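Local atomic coordinates of CoA-binding domain-containing protein (Thermus thermophilus, PDB entry 1IUK), a protein that probably binds coenzyme A through a Rossmann-like CoA-binding domain, its exact cellular function being unknown. Residues A21-S26 with P48-E53; P28-P33 with E54-E59; G96-Q101 with A116-V121. All coordinates share one frame; numbering follows the deposited sequence.

Contact 1 (A21-S26 with P48-E53); sequences AHKDPS and PRFQGE
Phe50 drives the rim of its ring onto the imidazole of His22. Its CZ stands over the centre of that ring, 3.6 Å from His22 NE2, and the two planes meet at 61° with centroids 4.8 Å apart: a T-shaped pair in which phenylalanine gives the edge and histidine the face. With CG anti to the carbonyl carbon (chi1 -59°), the phenyl ring reaches the loop 21-26. There it also lies against backbone. Ala21 O comes within 3.4 Å of Phe50 CD1, and the peptide nitrogen of Lys23 sits over one face of the phenyl ring, toward its rim. Lys23 adds aliphatic packing, its CB 3.5 Å from Phe50 CE2. From there the lysine chain bends away, and its CG passes 3.4 Å from Glu53 OE2 while the two side chains cross at about a right angle. The charged ends remain apart, with Lys23 NZ 6.6 Å from Glu53 OE2, so any attraction between them acts at a distance. Phe50 also opens a type II turn, closed by the bond from Glu53 N to Phe50 O (2.9 Å); Gly52 takes the positive phi that such a turn requires. Ala21 O accepts a hydrogen bond from Asn47 ND2, which ties this loop to the one that follows strand 42-46. The contact lies at the surface and joins the loops after the first two strands of the parallel Rossmann-like sheet, neighbours within it: one runs from strand 15-19 to helix 28-38, the other from strand 42-46 into the short strand 54-55.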
ATOM      1  N   ALA A  21       6.436   4.844  -3.052  1.00 13.60           N
ATOM      2  CA  ALA A  21       6.118   5.039  -4.474  1.00 13.22           C
ATOM      3  C   ALA A  21       7.352   5.517  -5.215  1.00 16.71           C
ATOM      4  O   ALA A  21       8.046   6.413  -4.737  1.00 14.49           O
ATOM      5  CB  ALA A  21       5.014   6.065  -4.619  1.00 12.29           C
ATOM      6  N   HIS A  22       7.611   4.945  -6.392  1.00 16.92           N
ATOM      7  CA  HIS A  22       8.802   5.305  -7.158  1.00 16.97           C
ATOM      8  C   HIS A  22       8.516   5.886  -8.541  1.00 18.76           C
ATOM      9  O   HIS A  22       7.512   5.563  -9.164  1.00 18.40           O
ATOM     10  CB  HIS A  22       9.713   4.088  -7.294  1.00 13.34           C
ATOM     11  CG  HIS A  22      11.154   4.441  -7.480  1.00 19.52           C
ATOM     12  ND1 HIS A  22      12.106   4.234  -6.505  1.00 21.05           N
ATOM     13  CD2 HIS A  22      11.800   5.025  -8.517  1.00 15.28           C
ATOM     14  CE1 HIS A  22      13.276   4.674  -6.930  1.00 16.87           C
ATOM     15  NE2 HIS A  22      13.117   5.159  -8.149  1.00 22.17           N
ATOM     16  N   LYS A  23       9.416   6.745  -9.006  1.00 21.28           N
ATOM     17  CA  LYS A  23       9.292   7.391 -10.309  1.00 22.15           C
ATOM     18  C   LYS A  23       9.851   6.510 -11.441  1.00 22.93           C
ATOM     19  O   LYS A  23       9.352   6.540 -12.568  1.00 23.50           O
ATOM     20  CB  LYS A  23      10.039   8.729 -10.286  1.00 25.62           C
ATOM     21  CG  LYS A  23       9.328   9.853 -11.000  1.00 32.41           C
ATOM     22  CD  LYS A  23       9.320   9.615 -12.500  1.00 40.48           C
ATOM     23  CE  LYS A  23       7.948   9.145 -12.992  1.00 43.62           C
ATOM     24  NZ  LYS A  23       8.044   8.051 -14.009  1.00 41.55           N
ATOM     25  N   ASP A  24      10.890   5.735 -11.148  1.00 20.67           N
ATOM     26  CA  ASP A  24      11.499   4.867 -12.160  1.00 21.74           C
ATOM     27  C   ASP A  24      10.507   3.796 -12.603  1.00 20.16           C
ATOM     28  O   ASP A  24      10.044   2.994 -11.797  1.00 18.87           O
ATOM     29  CB  ASP A  24      12.781   4.221 -11.603  1.00 23.81           C
ATOM     30  CG  ASP A  24      13.494   3.333 -12.622  1.00 30.96           C
ATOM     31  OD1 ASP A  24      14.615   2.860 -12.324  1.00 31.93           O
ATOM     32  OD2 ASP A  24      12.934   3.102 -13.718  1.00 34.10           O
ATOM     33  N   PRO A  25      10.185   3.758 -13.908  1.00 19.89           N
ATOM     34  CA  PRO A  25       9.239   2.786 -14.467  1.00 19.51           C
ATOM     35  C   PRO A  25       9.527   1.307 -14.224  1.00 19.58           C
ATOM     36  O   PRO A  25       8.604   0.488 -14.126  1.00 20.69           O
ATOM     37  CB  PRO A  25       9.222   3.121 -15.958  1.00 20.17           C
ATOM     38  CG  PRO A  25       9.731   4.502 -16.060  1.00 17.63           C
ATOM     39  CD  PRO A  25      10.709   4.669 -14.943  1.00 19.18           C
ATOM     40  N   SER A  26      10.800   0.953 -14.129  1.00 17.54           N
ATOM     41  CA  SER A  26      11.164  -0.440 -13.933  1.00 20.00           C
ATOM     42  C   SER A  26      10.946  -0.975 -12.523  1.00 20.87           C
ATOM     43  O   SER A  26      10.975  -2.189 -12.326  1.00 19.85           O
ATOM     44  CB  SER A  26      12.624  -0.641 -14.302  1.00 22.94           C
ATOM     45  OG  SER A  26      13.445  -0.029 -13.328  1.00 26.25           O
ATOM     46  N   PRO A  48       8.947  10.595   0.486  1.00 14.17           N
ATOM     47  CA  PRO A  48       9.635  11.875   0.634  1.00 15.05           C
ATOM     48  C   PRO A  48      10.651  12.065  -0.488  1.00 16.86           C
ATOM     49  O   PRO A  48      10.930  13.196  -0.891  1.00 18.41           O
ATOM     50  CB  PRO A  48      10.299  11.773   2.005  1.00 15.84           C
ATOM     51  CG  PRO A  48      10.338  10.326   2.320  1.00 16.92           C
ATOM     52  CD  PRO A  48       9.150   9.714   1.648  1.00 15.68           C
ATOM     53  N   ARG A  49      11.184  10.950  -0.993  1.00 18.01           N
ATOM     54  CA  ARG A  49      12.173  10.966  -2.075  1.00 18.91           C
ATOM     55  C   ARG A  49      11.654  11.594  -3.365  1.00 20.09           C
ATOM     56  O   ARG A  49      12.444  12.012  -4.210  1.00 21.13           O
ATOM     57  CB  ARG A  49      12.650   9.543  -2.384  1.00 21.15           C
ATOM     58  CG  ARG A  49      13.304   8.815  -1.225  1.00 21.54           C
ATOM     59  CD  ARG A  49      14.659   9.406  -0.860  1.00 23.62           C
ATOM     60  NE  ARG A  49      15.294   8.600   0.177  1.00 28.24           N
ATOM     61  CZ  ARG A  49      14.997   8.684   1.470  1.00 29.75           C
ATOM     62  NH1 ARG A  49      14.072   9.545   1.888  1.00 24.43           N
ATOM     63  NH2 ARG A  49      15.609   7.891   2.346  1.00 33.59           N
ATOM     64  N   PHE A  50      10.329  11.642  -3.531  1.00 21.32           N
ATOM     65  CA  PHE A  50       9.721  12.236  -4.725  1.00 19.29           C
ATOM     66  C   PHE A  50       8.647  13.231  -4.354  1.00 19.29           C
ATOM     67  O   PHE A  50       7.729  13.484  -5.131  1.00 20.77           O
ATOM     68  CB  PHE A  50       9.107  11.160  -5.616  1.00 14.73           C
ATOM     69  CG  PHE A  50      10.088  10.144  -6.070  1.00 15.50           C
ATOM     70  CD1 PHE A  50      10.169   8.911  -5.436  1.00 12.70           C
ATOM     71  CD2 PHE A  50      10.980  10.438  -7.096  1.00 16.97           C
ATOM     72  CE1 PHE A  50      11.127   7.974  -5.804  1.00 15.59           C
ATOM     73  CE2 PHE A  50      11.950   9.507  -7.481  1.00 15.52           C
ATOM     74  CZ  PHE A  50      12.025   8.272  -6.831  1.00 16.02           C
ATOM     75  N   GLN A  51       8.758  13.801  -3.163  1.00 20.49           N
ATOM     76  CA  GLN A  51       7.770  14.767  -2.714  1.00 20.88           C
ATOM     77  C   GLN A  51       7.536  15.861  -3.758  1.00 21.68           C
ATOM     78  O   GLN A  51       8.477  16.488  -4.243  1.00 21.27           O
ATOM     79  CB  GLN A  51       8.212  15.388  -1.383  1.00 20.49           C
ATOM     80  CG  GLN A  51       7.174  16.307  -0.772  1.00 18.47           C
ATOM     81  CD  GLN A  51       7.260  17.735  -1.294  1.00 22.87           C
ATOM     82  OE1 GLN A  51       6.236  18.352  -1.632  1.00 25.59           O
ATOM     83  NE2 GLN A  51       8.477  18.272  -1.359  1.00 15.66           N
ATOM     84  N   GLY A  52       6.271  16.071  -4.109  1.00 22.25           N
ATOM     85  CA  GLY A  52       5.917  17.098  -5.074  1.00 23.99           C
ATOM     86  C   GLY A  52       5.857  16.628  -6.518  1.00 25.72           C
ATOM     87  O   GLY A  52       5.219  17.256  -7.354  1.00 27.26           O
ATOM     88  N   GLU A  53       6.527  15.530  -6.826  1.00 26.73           N
ATOM     89  CA  GLU A  53       6.525  15.025  -8.191  1.00 30.71           C
ATOM     90  C   GLU A  53       5.221  14.303  -8.495  1.00 29.51           C
ATOM     91  O   GLU A  53       4.692  13.573  -7.654  1.00 30.15           O
ATOM     92  CB  GLU A  53       7.702  14.073  -8.395  1.00 36.16           C
ATOM     93  CG  GLU A  53       9.001  14.755  -8.786  1.00 44.42           C
ATOM     94  CD  GLU A  53      10.074  13.750  -9.176  1.00 50.84           C
ATOM     95  OE1 GLU A  53      11.055  13.602  -8.408  1.00 53.64           O
ATOM     96  OE2 GLU A  53       9.931  13.107 -10.246  1.00 52.52           O
TER

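Contact 2 (P28-P33 with E54-E59)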
ATOM      1  N   PRO A  28       8.971  -2.052  -9.107  1.00 15.01           N
ATOM      2  CA  PRO A  28       7.656  -2.574  -8.719  1.00 16.27           C
ATOM      3  C   PRO A  28       6.829  -1.489  -8.045  1.00 18.44           C
ATOM      4  O   PRO A  28       5.609  -1.451  -8.183  1.00 16.25           O
ATOM      5  CB  PRO A  28       7.990  -3.710  -7.766  1.00 17.79           C
ATOM      6  CG  PRO A  28       9.343  -4.156  -8.193  1.00 15.55           C
ATOM      7  CD  PRO A  28      10.059  -2.915  -8.627  1.00 13.60           C
ATOM      8  N   ALA A  29       7.519  -0.614  -7.314  1.00 21.13           N
ATOM      9  CA  ALA A  29       6.898   0.500  -6.605  1.00 18.56           C
ATOM     10  C   ALA A  29       6.366   1.519  -7.599  1.00 19.67           C
ATOM     11  O   ALA A  29       5.801   2.545  -7.216  1.00 15.79           O
ATOM     12  CB  ALA A  29       7.909   1.161  -5.660  1.00 19.13           C
ATOM     13  N   HIS A  30       6.575   1.263  -8.886  1.00 18.10           N
ATOM     14  CA  HIS A  30       6.039   2.167  -9.881  1.00 16.09           C
ATOM     15  C   HIS A  30       5.058   1.410 -10.756  1.00 17.29           C
ATOM     16  O   HIS A  30       3.922   1.849 -10.943  1.00 18.46           O
ATOM     17  CB  HIS A  30       7.121   2.767 -10.772  1.00 15.56           C
ATOM     18  CG  HIS A  30       6.581   3.763 -11.744  1.00 15.35           C
ATOM     19  ND1 HIS A  30       6.604   5.119 -11.508  1.00 18.59           N
ATOM     20  CD2 HIS A  30       5.907   3.596 -12.906  1.00 18.61           C
ATOM     21  CE1 HIS A  30       5.967   5.746 -12.480  1.00 22.88           C
ATOM     22  NE2 HIS A  30       5.534   4.845 -13.342  1.00 20.04           N
ATOM     23  N   TYR A  31       5.477   0.260 -11.273  1.00 18.31           N
ATOM     24  CA  TYR A  31       4.586  -0.482 -12.156  1.00 18.62           C
ATOM     25  C   TYR A  31       3.410  -1.191 -11.489  1.00 19.31           C
ATOM     26  O   TYR A  31       2.379  -1.385 -12.137  1.00 19.80           O
ATOM     27  CB  TYR A  31       5.385  -1.434 -13.072  1.00 16.70           C
ATOM     28  CG  TYR A  31       6.054  -2.628 -12.441  1.00 14.21           C
ATOM     29  CD1 TYR A  31       5.311  -3.726 -12.012  1.00 10.16           C
ATOM     30  CD2 TYR A  31       7.451  -2.694 -12.342  1.00 13.00           C
ATOM     31  CE1 TYR A  31       5.938  -4.863 -11.500  1.00 14.60           C
ATOM     32  CE2 TYR A  31       8.086  -3.826 -11.833  1.00 15.15           C
ATOM     33  CZ  TYR A  31       7.326  -4.907 -11.413  1.00 16.00           C
ATOM     34  OH  TYR A  31       7.943  -6.022 -10.891  1.00 19.57           O
ATOM     35  N   VAL A  32       3.525  -1.559 -10.210  1.00 17.15           N
ATOM     36  CA  VAL A  32       2.392  -2.207  -9.538  1.00 16.17           C
ATOM     37  C   VAL A  32       1.312  -1.126  -9.355  1.00 18.33           C
ATOM     38  O   VAL A  32       0.130  -1.341  -9.666  1.00 21.74           O
ATOM     39  CB  VAL A  32       2.808  -2.836  -8.189  1.00 14.33           C
ATOM     40  CG1 VAL A  32       1.577  -3.189  -7.372  1.00 10.82           C
ATOM     41  CG2 VAL A  32       3.640  -4.087  -8.440  1.00 11.67           C
ATOM     42  N   PRO A  33       1.694   0.049  -8.839  1.00 17.89           N
ATOM     43  CA  PRO A  33       0.703   1.119  -8.667  1.00 18.19           C
ATOM     44  C   PRO A  33       0.051   1.505 -10.014  1.00 19.92           C
ATOM     45  O   PRO A  33      -1.121   1.898 -10.081  1.00 15.02           O
ATOM     46  CB  PRO A  33       1.523   2.270  -8.080  1.00 17.63           C
ATOM     47  CG  PRO A  33       2.702   1.609  -7.456  1.00 18.76           C
ATOM     48  CD  PRO A  33       3.014   0.432  -8.308  1.00 15.57           C
ATOM     49  N   GLU A  54       4.694  14.498  -9.697  1.00 29.25           N
ATOM     50  CA  GLU A  54       3.448  13.835 -10.056  1.00 28.14           C
ATOM     51  C   GLU A  54       3.675  12.363 -10.376  1.00 26.69           C
ATOM     52  O   GLU A  54       4.411  12.019 -11.310  1.00 26.54           O
ATOM     53  CB  GLU A  54       2.802  14.530 -11.250  1.00 32.45           C
ATOM     54  CG  GLU A  54       1.313  14.275 -11.387  1.00 39.37           C
ATOM     55  CD  GLU A  54       0.852  14.312 -12.835  1.00 45.87           C
ATOM     56  OE1 GLU A  54       0.131  13.382 -13.257  1.00 49.00           O
ATOM     57  OE2 GLU A  54       1.212  15.271 -13.557  1.00 48.51           O
ATOM     58  N   LEU A  55       3.055  11.492  -9.587  1.00 21.23           N
ATOM     59  CA  LEU A  55       3.178  10.062  -9.804  1.00 20.68           C
ATOM     60  C   LEU A  55       1.775   9.499  -9.868  1.00 21.31           C
ATOM     61  O   LEU A  55       0.944   9.798  -9.016  1.00 23.64           O
ATOM     62  CB  LEU A  55       3.955   9.393  -8.663  1.00 21.72           C
ATOM     63  CG  LEU A  55       5.484   9.555  -8.595  1.00 19.93           C
ATOM     64  CD1 LEU A  55       6.040   8.622  -7.550  1.00 21.46           C
ATOM     65  CD2 LEU A  55       6.114   9.242  -9.929  1.00 23.68           C
ATOM     66  N   PHE A  56       1.504   8.702 -10.893  1.00 23.00           N
ATOM     67  CA  PHE A  56       0.192   8.089 -11.055  1.00 22.72           C
ATOM     68  C   PHE A  56      -0.932   9.114 -11.122  1.00 22.97           C
ATOM     69  O   PHE A  56      -2.035   8.866 -10.637  1.00 24.85           O
ATOM     70  CB  PHE A  56      -0.053   7.101  -9.914  1.00 20.38           C
ATOM     71  CG  PHE A  56       1.155   6.287  -9.569  1.00 22.77           C
ATOM     72  CD1 PHE A  56       1.862   5.617 -10.567  1.00 19.54           C
ATOM     73  CD2 PHE A  56       1.633   6.245  -8.265  1.00 20.83           C
ATOM     74  CE1 PHE A  56       3.026   4.928 -10.278  1.00 19.22           C
ATOM     75  CE2 PHE A  56       2.801   5.557  -7.960  1.00 19.82           C
ATOM     76  CZ  PHE A  56       3.503   4.897  -8.967  1.00 22.14           C
ATOM     77  N   GLY A  57      -0.643  10.263 -11.728  1.00 22.89           N
ATOM     78  CA  GLY A  57      -1.644  11.309 -11.865  1.00 26.82           C
ATOM     79  C   GLY A  57      -1.852  12.143 -10.617  1.00 29.06           C
ATOM     80  O   GLY A  57      -2.653  13.078 -10.613  1.00 29.07           O
ATOM     81  N   GLU A  58      -1.123  11.812  -9.556  1.00 28.94           N
ATOM     82  CA  GLU A  58      -1.241  12.532  -8.292  1.00 27.66           C
ATOM     83  C   GLU A  58       0.110  13.052  -7.811  1.00 27.75           C
ATOM     84  O   GLU A  58       1.155  12.480  -8.129  1.00 29.92           O
ATOM     85  CB  GLU A  58      -1.830  11.607  -7.224  1.00 26.87           C
ATOM     86  CG  GLU A  58      -3.272  11.208  -7.470  1.00 32.72           C
ATOM     87  CD  GLU A  58      -4.226  12.401  -7.471  1.00 34.28           C
ATOM     88  OE1 GLU A  58      -3.777  13.549  -7.270  1.00 37.36           O
ATOM     89  OE2 GLU A  58      -5.435  12.191  -7.677  1.00 39.28           O
ATOM     90  N   GLU A  59       0.092  14.136  -7.044  1.00 25.88           N
ATOM     91  CA  GLU A  59       1.335  14.679  -6.510  1.00 27.75           C
ATOM     92  C   GLU A  59       1.746  13.833  -5.309  1.00 25.73           C
ATOM     93  O   GLU A  59       0.945  13.597  -4.404  1.00 23.37           O
ATOM     94  CB  GLU A  59       1.146  16.132  -6.074  1.00 32.88           C
ATOM     95  CG  GLU A  59       2.402  16.796  -5.517  1.00 39.55           C
ATOM     96  CD  GLU A  59       2.319  18.319  -5.530  1.00 43.84           C
ATOM     97  OE1 GLU A  59       2.322  18.908  -6.639  1.00 46.10           O
ATOM     98  OE2 GLU A  59       2.254  18.924  -4.435  1.00 43.77           O
TER
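Phe56 pushes the CE1 corner of its ring at the face of His30 while offering one of its own faces to Pro33. Phe56 CE1 stands over the centre of the imidazole, 3.8 Å from His30 CE1; the planes are inclined at 53° and the centroids lie 5.0 Å apart, an edge-to-face pair. Pro33 comes in over the phenyl face: its CB is 3.6 Å from the ring centroid and 21° off the normal, a CH-pi contact. Leu55 CB lies over the rim of the opposite face, which leaves the phenylalanine sandwiched between its own chain neighbour and the helix. Backbone carbonyls of the helix meet the same ring, His30 O at 3.3 Å from Phe56 CE1 and Ala29 O near the ring plane, by CZ. The aromatic ring is presented by a tight beta hairpin: strands 54-55 and 58-59 are joined by a type I' turn from Leu55 to Glu58, and Phe56 and Gly57 occupy its two corners with positive phi. Phe56 thus projects from the hairpin tip against the first turn of helix 28-38. The imidazole is turned to meet it by placing CG opposite the backbone N (chi1 -177°), and the hydrogen bond from His30 ND1 to His22 O holds its rotation. Leu55 CD2 reaches the edge of the same imidazole, 4.3 Å from His30 CE1. Beyond the contact, Val43 and Pro45 of strand 42-46, an outermost strand of the main sheet, also pack against Phe56.

Contact 3 (G96-Q101 with A116-V121); sequences GLVWLQ and AGIPVV
Val121 lies over the six-membered ring of Trp99, its CG1 3.6 Å from the centroid and 8° off the normal, a CH-pi contact on the indole face. With Trp99 CG anti to the backbone nitrogen (chi1 -169°), the indole runs alongside Val121, whose CB adds a contact of 3.6 Å to Trp99 CE3. Their neighbours Val98 and Val120 point to the other face of the sheet, where Val98 CG2 meets Ile118 CG2 at 3.9 Å. Three nearly straight backbone hydrogen bonds, 2.8 to 2.9 Å long, fix this pairing: Val98 N to Pro119 O, Val121 N to Val98 O and Leu100 N to Val121 O. The strands are parallel, the two ends of a beta-alpha-beta crossover whose helix 107-115 covers Val98, Ile118 and Val120 through Leu113. At the start of the pairing, Leu97 CD1 presses tightly on Pro119 CB at 3.4 Å. On the indole side, Leu126 and Glu129 of helix 126-134 also touch Trp99, whose NE1 is bonded to Arg124 O, fixing the turn of the ring. Replacing Trp99 by an alanine would probably leave Val121 without the flat surface it rests on and Arg124 O without its indole donor. Farther out, strand 98-100 pairs on its other edge with strand 73-76, and Gly117 ends helix 107-115 in a Schellman motif.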
ATOM      1  N   GLY A  96      -7.452   0.922   6.072  1.00 14.55           N
ATOM      2  CA  GLY A  96      -8.324  -0.224   6.254  1.00 12.27           C
ATOM      3  C   GLY A  96      -7.600  -1.553   6.208  1.00 12.53           C
ATOM      4  O   GLY A  96      -8.038  -2.534   6.809  1.00 12.33           O
ATOM      5  N   LEU A  97      -6.485  -1.594   5.485  1.00 15.62           N
ATOM      6  CA  LEU A  97      -5.703  -2.819   5.334  1.00 14.52           C
ATOM      7  C   LEU A  97      -4.260  -2.455   4.982  1.00 13.36           C
ATOM      8  O   LEU A  97      -4.039  -1.518   4.210  1.00 14.81           O
ATOM      9  CB  LEU A  97      -6.308  -3.664   4.210  1.00 19.43           C
ATOM     10  CG  LEU A  97      -5.573  -4.917   3.724  1.00 19.71           C
ATOM     11  CD1 LEU A  97      -5.581  -5.973   4.805  1.00 21.80           C
ATOM     12  CD2 LEU A  97      -6.270  -5.456   2.487  1.00 21.98           C
ATOM     13  N   VAL A  98      -3.291  -3.170   5.561  1.00 12.86           N
ATOM     14  CA  VAL A  98      -1.881  -2.923   5.259  1.00 12.61           C
ATOM     15  C   VAL A  98      -1.360  -4.106   4.460  1.00 12.04           C
ATOM     16  O   VAL A  98      -1.479  -5.260   4.868  1.00 12.98           O
ATOM     17  CB  VAL A  98      -1.028  -2.735   6.536  1.00 12.91           C
ATOM     18  CG1 VAL A  98       0.461  -2.756   6.190  1.00  8.41           C
ATOM     19  CG2 VAL A  98      -1.388  -1.408   7.177  1.00 11.95           C
ATOM     20  N   TRP A  99      -0.788  -3.794   3.304  1.00 13.05           N
ATOM     21  CA  TRP A  99      -0.274  -4.806   2.385  1.00 12.88           C
ATOM     22  C   TRP A  99       1.238  -4.684   2.235  1.00 12.09           C
ATOM     23  O   TRP A  99       1.721  -3.727   1.626  1.00 13.65           O
ATOM     24  CB  TRP A  99      -0.938  -4.604   1.010  1.00 14.56           C
ATOM     25  CG  TRP A  99      -0.711  -5.713   0.015  1.00 15.43           C
ATOM     26  CD1 TRP A  99       0.450  -5.996  -0.659  1.00 16.90           C
ATOM     27  CD2 TRP A  99      -1.662  -6.707  -0.386  1.00 16.98           C
ATOM     28  NE1 TRP A  99       0.278  -7.107  -1.447  1.00 16.20           N
ATOM     29  CE2 TRP A  99      -1.007  -7.566  -1.299  1.00 17.82           C
ATOM     30  CE3 TRP A  99      -3.006  -6.959  -0.059  1.00 15.37           C
ATOM     31  CZ2 TRP A  99      -1.652  -8.662  -1.890  1.00 17.18           C
ATOM     32  CZ3 TRP A  99      -3.647  -8.052  -0.649  1.00 19.67           C
ATOM     33  CH2 TRP A  99      -2.966  -8.889  -1.554  1.00 16.00           C
ATOM     34  N   LEU A 100       1.983  -5.632   2.791  1.00 11.71           N
ATOM     35  CA  LEU A 100       3.436  -5.588   2.661  1.00 13.46           C
ATOM     36  C   LEU A 100       3.813  -6.308   1.369  1.00 14.11           C
ATOM     37  O   LEU A 100       3.508  -7.497   1.196  1.00 13.17           O
ATOM     38  CB  LEU A 100       4.105  -6.278   3.848  1.00 15.00           C
ATOM     39  CG  LEU A 100       3.745  -5.710   5.226  1.00 14.34           C
ATOM     40  CD1 LEU A 100       4.593  -6.422   6.288  1.00 17.13           C
ATOM     41  CD2 LEU A 100       3.963  -4.185   5.250  1.00 13.22           C
ATOM     42  N   GLN A 101       4.475  -5.588   0.468  1.00 14.84           N
ATOM     43  CA  GLN A 101       4.869  -6.161  -0.813  1.00 15.34           C
ATOM     44  C   GLN A 101       5.896  -7.296  -0.709  1.00 17.19           C
ATOM     45  O   GLN A 101       6.413  -7.590   0.364  1.00 16.11           O
ATOM     46  CB  GLN A 101       5.366  -5.045  -1.729  1.00 12.50           C
ATOM     47  CG  GLN A 101       4.228  -4.205  -2.300  1.00 12.89           C
ATOM     48  CD  GLN A 101       3.472  -4.935  -3.410  1.00 16.10           C
ATOM     49  OE1 GLN A 101       4.082  -5.552  -4.291  1.00 20.15           O
ATOM     50  NE2 GLN A 101       2.148  -4.867  -3.373  1.00 10.28           N
ATOM     51  N   ALA A 116      -3.477  -3.260  16.912  1.00 23.02           N
ATOM     52  CA  ALA A 116      -4.295  -2.071  16.691  1.00 22.36           C
ATOM     53  C   ALA A 116      -5.589  -2.378  15.909  1.00 22.38           C
ATOM     54  O   ALA A 116      -6.351  -1.471  15.562  1.00 22.92           O
ATOM     55  CB  ALA A 116      -3.484  -1.012  15.959  1.00 20.98           C
ATOM     56  N   GLY A 117      -5.838  -3.656  15.639  1.00 23.61           N
ATOM     57  CA  GLY A 117      -7.027  -4.030  14.892  1.00 25.47           C
ATOM     58  C   GLY A 117      -6.949  -3.725  13.394  1.00 25.27           C
ATOM     59  O   GLY A 117      -7.976  -3.565  12.729  1.00 26.38           O
ATOM     60  N   ILE A 118      -5.738  -3.648  12.852  1.00 23.59           N
ATOM     61  CA  ILE A 118      -5.563  -3.349  11.431  1.00 20.80           C
ATOM     62  C   ILE A 118      -5.131  -4.603  10.660  1.00 20.30           C
ATOM     63  O   ILE A 118      -4.065  -5.169  10.925  1.00 20.41           O
ATOM     64  CB  ILE A 118      -4.511  -2.228  11.229  1.00 20.65           C
ATOM     65  CG1 ILE A 118      -4.978  -0.956  11.942  1.00 21.04           C
ATOM     66  CG2 ILE A 118      -4.299  -1.962   9.724  1.00 21.72           C
ATOM     67  CD1 ILE A 118      -3.947   0.160  11.993  1.00 20.44           C
ATOM     68  N   PRO A 119      -5.964  -5.059   9.696  1.00 17.36           N
ATOM     69  CA  PRO A 119      -5.653  -6.248   8.899  1.00 15.78           C
ATOM     70  C   PRO A 119      -4.354  -6.081   8.133  1.00 12.82           C
ATOM     71  O   PRO A 119      -4.038  -4.995   7.659  1.00 14.06           O
ATOM     72  CB  PRO A 119      -6.847  -6.388   7.956  1.00 15.55           C
ATOM     73  CG  PRO A 119      -7.919  -5.558   8.538  1.00 18.53           C
ATOM     74  CD  PRO A 119      -7.253  -4.462   9.308  1.00 17.37           C
ATOM     75  N   VAL A 120      -3.609  -7.168   8.023  1.00 13.59           N
ATOM     76  CA  VAL A 120      -2.351  -7.152   7.311  1.00 17.41           C
ATOM     77  C   VAL A 120      -2.228  -8.338   6.361  1.00 17.18           C
ATOM     78  O   VAL A 120      -2.598  -9.461   6.704  1.00 16.53           O
ATOM     79  CB  VAL A 120      -1.154  -7.215   8.294  1.00 17.40           C
ATOM     80  CG1 VAL A 120       0.157  -7.344   7.533  1.00 19.12           C
ATOM     81  CG2 VAL A 120      -1.137  -5.972   9.159  1.00 23.16           C
ATOM     82  N   VAL A 121      -1.733  -8.070   5.156  1.00 16.83           N
ATOM     83  CA  VAL A 121      -1.449  -9.123   4.181  1.00 17.47           C
ATOM     84  C   VAL A 121       0.044  -8.885   3.957  1.00 14.02           C
ATOM     85  O   VAL A 121       0.462  -7.754   3.701  1.00 15.97           O
ATOM     86  CB  VAL A 121      -2.234  -8.944   2.864  1.00 19.35           C
ATOM     87  CG1 VAL A 121      -1.739  -9.958   1.841  1.00 20.18           C
ATOM     88  CG2 VAL A 121      -3.725  -9.136   3.114  1.00 15.62           C
TER

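How the contacts relate
Contacts 1 and 2 adjoin, their centres 7 Å apart, and their segments alternate along the chain. The probable hydrogen bond from His22 N to Ala29 O (3.1 Å) joins them, beside that between His22 O and His30 ND1 (2.6 Å), linking the two histidines that each receive a phenylalanine edge. Contact 3 lies across the chain's centre, about 23 Å from contact 1 and 20 Å from contact 2, centre to centre, though the nearest atoms of contacts 2 and 3 come within about 4 Å. It joins the last two strands of the parallel sheet; contacts 1 and 2 instead gather round the loop after strand 15-19, a region where Rossmann-like domains commonly bind their nucleotide ligand.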